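Local structure of outer membrane protein Omp121 (Bacteroides thetaiotaomicron, 5FQ8) at residues 903-916 against 929-943. The protein probably takes up a nutrient substrate across the outer membrane, as a calcium-binding member of the TonB-dependent receptor family. Sequence-based numbering, arbitrary orientation.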
loop_
_atom_site.group_PDB
_atom_site.type_symbol
_atom_site.label_atom_id
_atom_site.label_comp_id
_atom_site.label_asym_id
_atom_site.label_seq_id
_atom_site.Cartn_x
_atom_site.Cartn_y
_atom_site.Cartn_z
ATOM N N SER B 903 6.834 -19.244 -38.045
ATOM C CA SER B 903 7.274 -20.565 -38.456
ATOM C C SER B 903 8.687 -20.842 -37.981
ATOM O O SER B 903 9.526 -19.941 -37.923
ATOM C CB SER B 903 7.198 -20.681 -39.976
ATOM O OG SER B 903 5.864 -20.548 -40.429
ATOM N N TYR B 904 8.941 -22.101 -37.622
ATOM C CA TYR B 904 10.290 -22.523 -37.265
ATOM C C TYR B 904 10.419 -24.038 -37.356
ATOM O O TYR B 904 9.434 -24.775 -37.285
ATOM C CB TYR B 904 10.700 -22.028 -35.863
ATOM C CG TYR B 904 9.900 -22.559 -34.677
ATOM C CD1 TYR B 904 10.150 -23.820 -34.150
ATOM C CD2 TYR B 904 8.932 -21.772 -34.057
ATOM C CE1 TYR B 904 9.440 -24.292 -33.072
ATOM C CE2 TYR B 904 8.222 -22.237 -32.981
ATOM C CZ TYR B 904 8.480 -23.499 -32.485
ATOM O OH TYR B 904 7.774 -23.963 -31.405
ATOM N N VAL B 905 11.657 -24.482 -37.562
ATOM C CA VAL B 905 12.068 -25.862 -37.334
ATOM C C VAL B 905 13.036 -25.834 -36.169
ATOM O O VAL B 905 13.942 -24.999 -36.136
ATOM C CB VAL B 905 12.738 -26.521 -38.557
ATOM C CG1 VAL B 905 13.116 -27.923 -38.213
ATOM C CG2 VAL B 905 11.825 -26.528 -39.769
ATOM N N LYS B 906 12.856 -26.738 -35.218
ATOM C CA LYS B 906 13.670 -26.710 -34.014
ATOM C C LYS B 906 14.237 -28.083 -33.688
ATOM O O LYS B 906 13.502 -29.072 -33.651
ATOM C CB LYS B 906 12.858 -26.187 -32.835
ATOM C CG LYS B 906 13.655 -25.322 -31.913
ATOM C CD LYS B 906 12.813 -24.814 -30.785
ATOM C CE LYS B 906 12.287 -23.446 -31.061
ATOM N NZ LYS B 906 11.437 -23.034 -29.934
ATOM N N LEU B 907 15.545 -28.136 -33.453
ATOM C CA LEU B 907 16.135 -29.255 -32.738
ATOM C C LEU B 907 15.679 -29.186 -31.285
ATOM O O LEU B 907 16.348 -28.595 -30.433
ATOM C CB LEU B 907 17.656 -29.228 -32.851
ATOM C CG LEU B 907 18.369 -30.434 -32.236
ATOM C CD1 LEU B 907 17.698 -31.727 -32.629
ATOM C CD2 LEU B 907 19.819 -30.468 -32.635
ATOM N N ARG B 908 14.523 -29.779 -31.005
ATOM C CA ARG B 908 13.890 -29.644 -29.698
ATOM C C ARG B 908 14.761 -30.226 -28.593
ATOM O O ARG B 908 15.108 -29.532 -27.640
ATOM C CB ARG B 908 12.529 -30.326 -29.736
ATOM C CG ARG B 908 11.635 -30.045 -28.565
ATOM C CD ARG B 908 10.673 -28.924 -28.868
ATOM N NE ARG B 908 11.186 -27.674 -28.345
ATOM C CZ ARG B 908 10.594 -26.506 -28.480
ATOM N NH1 ARG B 908 9.454 -26.411 -29.130
ATOM N NH2 ARG B 908 11.166 -25.439 -27.969
ATOM N N SER B 909 15.136 -31.501 -28.711
ATOM C CA SER B 909 15.917 -32.172 -27.678
ATOM C C SER B 909 16.829 -33.227 -28.279
ATOM O O SER B 909 16.528 -33.813 -29.318
ATOM C CB SER B 909 15.011 -32.837 -26.654
ATOM O OG SER B 909 14.236 -33.844 -27.271
ATOM N N VAL B 910 17.941 -33.478 -27.597
ATOM C CA VAL B 910 18.817 -34.614 -27.882
ATOM C C VAL B 910 19.262 -35.223 -26.558
ATOM O O VAL B 910 19.836 -34.527 -25.717
ATOM C CB VAL B 910 20.041 -34.202 -28.717
ATOM C CG1 VAL B 910 20.989 -35.366 -28.855
ATOM C CG2 VAL B 910 19.618 -33.722 -30.069
ATOM N N VAL B 911 19.024 -36.522 -26.373
ATOM C CA VAL B 911 19.366 -37.217 -25.132
ATOM C C VAL B 911 20.280 -38.404 -25.429
ATOM O O VAL B 911 19.890 -39.324 -26.151
ATOM C CB VAL B 911 18.113 -37.698 -24.388
ATOM C CG1 VAL B 911 18.485 -38.089 -22.997
ATOM C CG2 VAL B 911 17.077 -36.630 -24.365
ATOM N N LEU B 912 21.470 -38.407 -24.835
ATOM C CA LEU B 912 22.423 -39.505 -24.958
ATOM C C LEU B 912 22.520 -40.209 -23.612
ATOM O O LEU B 912 23.077 -39.662 -22.658
ATOM C CB LEU B 912 23.790 -38.997 -25.411
ATOM C CG LEU B 912 24.888 -40.052 -25.507
ATOM C CD1 LEU B 912 24.420 -41.129 -26.410
ATOM C CD2 LEU B 912 26.186 -39.502 -26.019
ATOM N N GLY B 913 21.998 -41.418 -23.538
ATOM C CA GLY B 913 21.958 -42.167 -22.289
ATOM C C GLY B 913 22.873 -43.375 -22.314
ATOM O O GLY B 913 22.943 -44.087 -23.317
ATOM N N TRP B 914 23.570 -43.602 -21.202
ATOM C CA TRP B 914 24.400 -44.792 -21.024
ATOM C C TRP B 914 24.010 -45.540 -19.752
ATOM O O TRP B 914 24.440 -45.180 -18.659
ATOM C CB TRP B 914 25.876 -44.440 -20.987
ATOM C CG TRP B 914 26.718 -45.649 -20.844
ATOM C CD1 TRP B 914 26.359 -46.925 -21.122
ATOM C CD2 TRP B 914 28.064 -45.706 -20.371
ATOM N NE1 TRP B 914 27.392 -47.776 -20.856
ATOM C CE2 TRP B 914 28.456 -47.051 -20.397
ATOM C CE3 TRP B 914 28.975 -44.746 -19.928
ATOM C CZ2 TRP B 914 29.721 -47.466 -20.001
ATOM C CZ3 TRP B 914 30.233 -45.161 -19.532
ATOM C CH2 TRP B 914 30.592 -46.506 -19.572
ATOM N N ASP B 915 23.227 -46.601 -19.903
ATOM C CA ASP B 915 22.935 -47.514 -18.804
ATOM C C ASP B 915 24.136 -48.433 -18.584
ATOM O O ASP B 915 24.512 -49.181 -19.487
ATOM C CB ASP B 915 21.689 -48.328 -19.143
ATOM C CG ASP B 915 20.661 -48.309 -18.049
ATOM O OD1 ASP B 915 21.040 -48.459 -16.867
ATOM O OD2 ASP B 915 19.466 -48.149 -18.383
ATOM N N LEU B 916 24.743 -48.387 -17.400
ATOM C CA LEU B 916 25.934 -49.201 -17.153
ATOM C C LEU B 916 25.571 -50.683 -17.069
ATOM O O LEU B 916 24.525 -51.039 -16.525
ATOM C CB LEU B 916 26.637 -48.784 -15.865
ATOM C CG LEU B 916 27.228 -47.383 -15.733
ATOM C CD1 LEU B 916 28.228 -47.386 -14.622
ATOM C CD2 LEU B 916 27.880 -46.941 -17.006
ATOM N N VAL B 929 22.924 -47.919 -12.785
ATOM C CA VAL B 929 23.587 -46.631 -12.937
ATOM C C VAL B 929 23.434 -46.204 -14.384
ATOM O O VAL B 929 23.828 -46.943 -15.288
ATOM C CB VAL B 929 25.078 -46.677 -12.563
ATOM C CG1 VAL B 929 25.731 -45.389 -12.980
ATOM C CG2 VAL B 929 25.260 -46.878 -11.100
ATOM N N LYS B 930 22.863 -45.022 -14.615
ATOM C CA LYS B 930 22.735 -44.477 -15.962
ATOM C C LYS B 930 23.267 -43.058 -15.968
ATOM O O LYS B 930 22.674 -42.172 -15.356
ATOM C CB LYS B 930 21.292 -44.505 -16.457
ATOM C CG LYS B 930 21.157 -43.957 -17.871
ATOM C CD LYS B 930 19.725 -43.843 -18.352
ATOM C CE LYS B 930 19.202 -45.140 -18.899
ATOM N NZ LYS B 930 18.120 -44.934 -19.889
ATOM N N VAL B 931 24.378 -42.843 -16.628
ATOM C CA VAL B 931 24.818 -41.493 -16.943
ATOM C C VAL B 931 24.057 -41.030 -18.175
ATOM O O VAL B 931 23.627 -41.844 -18.995
ATOM C CB VAL B 931 26.343 -41.455 -17.151
ATOM C CG1 VAL B 931 26.799 -40.084 -17.550
ATOM C CG2 VAL B 931 27.027 -41.830 -15.884
ATOM N N SER B 932 23.848 -39.721 -18.290
ATOM C CA SER B 932 23.024 -39.162 -19.351
ATOM C C SER B 932 23.527 -37.778 -19.699
ATOM O O SER B 932 23.704 -36.949 -18.812
ATOM C CB SER B 932 21.562 -39.082 -18.924
ATOM O OG SER B 932 20.739 -38.883 -20.046
ATOM N N ALA B 933 23.749 -37.530 -20.977
ATOM C CA ALA B 933 24.002 -36.190 -21.476
ATOM C C ALA B 933 22.805 -35.771 -22.302
ATOM O O ALA B 933 22.193 -36.599 -22.974
ATOM C CB ALA B 933 25.266 -36.125 -22.312
ATOM N N TYR B 934 22.439 -34.499 -22.223
ATOM C CA TYR B 934 21.272 -34.049 -22.957
ATOM C C TYR B 934 21.461 -32.606 -23.377
ATOM O O TYR B 934 22.385 -31.920 -22.942
ATOM C CB TYR B 934 19.996 -34.216 -22.140
ATOM C CG TYR B 934 19.983 -33.425 -20.865
ATOM C CD1 TYR B 934 20.769 -33.797 -19.782
ATOM C CD2 TYR B 934 19.170 -32.324 -20.733
ATOM C CE1 TYR B 934 20.754 -33.086 -18.618
ATOM C CE2 TYR B 934 19.146 -31.615 -19.576
ATOM C CZ TYR B 934 19.938 -31.992 -18.514
ATOM O OH TYR B 934 19.905 -31.257 -17.345
ATOM N N GLY B 935 20.569 -32.169 -24.256
ATOM C CA GLY B 935 20.510 -30.804 -24.734
ATOM C C GLY B 935 19.116 -30.495 -25.226
ATOM O O GLY B 935 18.505 -31.319 -25.905
ATOM N N ASN B 936 18.578 -29.339 -24.883
ATOM C CA ASN B 936 17.241 -28.979 -25.318
ATOM C C ASN B 936 17.252 -27.584 -25.916
ATOM O O ASN B 936 18.111 -26.763 -25.588
ATOM C CB ASN B 936 16.266 -29.064 -24.164
ATOM C CG ASN B 936 16.208 -30.439 -23.577
ATOM O OD1 ASN B 936 16.386 -31.423 -24.278
ATOM N ND2 ASN B 936 15.980 -30.523 -22.281
ATOM N N ASN B 937 16.285 -27.325 -26.798
ATOM C CA ASN B 937 16.167 -26.040 -27.477
ATOM C C ASN B 937 17.525 -25.662 -28.070
ATOM O O ASN B 937 18.110 -24.629 -27.751
ATOM C CB ASN B 937 15.646 -24.979 -26.500
ATOM C CG ASN B 937 15.121 -23.718 -27.191
ATOM O OD1 ASN B 937 14.409 -23.772 -28.191
ATOM N ND2 ASN B 937 15.466 -22.574 -26.637
ATOM N N LEU B 938 18.036 -26.551 -28.922
ATOM C CA LEU B 938 19.440 -26.512 -29.301
ATOM C C LEU B 938 19.712 -25.653 -30.518
ATOM O O LEU B 938 20.740 -24.980 -30.577
ATOM C CB LEU B 938 19.951 -27.927 -29.547
ATOM C CG LEU B 938 20.352 -28.685 -28.289
ATOM C CD1 LEU B 938 21.010 -29.984 -28.647
ATOM C CD2 LEU B 938 21.283 -27.823 -27.469
ATOM N N PHE B 939 18.821 -25.654 -31.495
ATOM C CA PHE B 939 19.042 -24.857 -32.689
ATOM C C PHE B 939 17.688 -24.581 -33.310
ATOM O O PHE B 939 16.826 -25.453 -33.317
ATOM C CB PHE B 939 19.963 -25.596 -33.661
ATOM C CG PHE B 939 20.660 -24.709 -34.626
ATOM C CD1 PHE B 939 20.007 -24.251 -35.759
ATOM C CD2 PHE B 939 21.973 -24.339 -34.413
ATOM C CE1 PHE B 939 20.644 -23.432 -36.669
ATOM C CE2 PHE B 939 22.624 -23.518 -35.315
ATOM C CZ PHE B 939 21.956 -23.063 -36.451
ATOM N N VAL B 940 17.490 -23.368 -33.808
ATOM C CA VAL B 940 16.206 -22.975 -34.377
ATOM C C VAL B 940 16.443 -22.418 -35.770
ATOM O O VAL B 940 17.394 -21.666 -35.991
ATOM C CB VAL B 940 15.474 -21.974 -33.466
ATOM C CG1 VAL B 940 16.300 -20.740 -33.292
ATOM C CG2 VAL B 940 14.104 -21.676 -33.996
ATOM N N TRP B 941 15.613 -22.840 -36.716
ATOM C CA TRP B 941 15.691 -22.406 -38.104
ATOM C C TRP B 941 14.411 -21.662 -38.439
ATOM O O TRP B 941 13.318 -22.219 -38.312
ATOM C CB TRP B 941 15.867 -23.590 -39.061
ATOM C CG TRP B 941 17.176 -24.306 -38.993
ATOM C CD1 TRP B 941 18.318 -24.001 -39.669
ATOM C CD2 TRP B 941 17.468 -25.467 -38.222
ATOM N NE1 TRP B 941 19.305 -24.894 -39.356
ATOM C CE2 TRP B 941 18.806 -25.808 -38.469
ATOM C CE3 TRP B 941 16.727 -26.251 -37.341
ATOM C CZ2 TRP B 941 19.419 -26.899 -37.865
ATOM C CZ3 TRP B 941 17.339 -27.336 -36.743
ATOM C CH2 TRP B 941 18.670 -27.646 -37.005
ATOM N N THR B 942 14.549 -20.424 -38.876
ATOM C CA THR B 942 13.417 -19.595 -39.244
ATOM C C THR B 942 13.523 -19.188 -40.701
ATOM O O THR B 942 14.618 -19.180 -41.267
ATOM C CB THR B 942 13.348 -18.341 -38.367
ATOM O OG1 THR B 942 14.605 -17.653 -38.414
ATOM C CG2 THR B 942 13.033 -18.734 -36.953
ATOM N N PRO B 943 12.403 -18.860 -41.340
ATOM C CA PRO B 943 12.444 -18.354 -42.707
ATOM C C PRO B 943 13.325 -17.129 -42.854
ATOM O O PRO B 943 13.590 -16.404 -41.900
ATOM C CB PRO B 943 10.981 -18.010 -42.988
ATOM C CG PRO B 943 10.235 -18.973 -42.183
ATOM C CD PRO B 943 11.028 -19.163 -40.923
HETATM O O HOH W 1 22.741 -50.303 -14.680
#
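V905 and W941 form an antiparallel hydrogen-bonded pair, V905 N to W941 O at 2.9 Å and W941 N to V905 O at 2.8 Å. The ladder resumes at V910–G935, L912–A933 and W914–V931 (one bond weak); strands 904-915 and 929-936 run at 173°. In between, the register slips by one residue: L907 centres an inverse gamma turn, and its O takes L938 N at 3.1 Å while R908 O takes N937 N.

Apolar contacts gather on the face bearing V905, L907, V910, L912 and W914. V905 CG1 approaches W941 CE3 at 4.1 Å, and F939 CD1 lies over one face of that indole. At the far end a water bridges L916 O and V929 N, and their side chains lie side by side, L916 CD1 to V929 CG1 at 3.6 Å.

The other face is more polar, though V940 and V911 lie there too. D915 OD2 and K930 NZ make a long salt bridge, 3.8 Å. K906 CD lies over one face of the R908 guanidinium, toward its rim; the bend at the next bond (chi3 -96°) brings CE to 3.9 Å from V940 CG2; NZ forms salt bridges with D950 and E952. At the turn, R908 shares E952 and pairs with D822; its NH2 lies 3.7 Å from N937 OD1, the guanidinium and amide planes 25° apart, and N937 ND2 bonds S973 O. A leucine in place of K906 would probably leave D950 without this cation and E952 with R908 as its remaining partner.

Strands 815-825 and 973-983 flank the pair, as in a TonB-dependent receptor barrel. The apolar face, with a detergent molecule near L938, is consistent with a lipid-facing wall; the opposite face, carrying paired charges and approached by plug residues S55, T57 and A65, with the lumen.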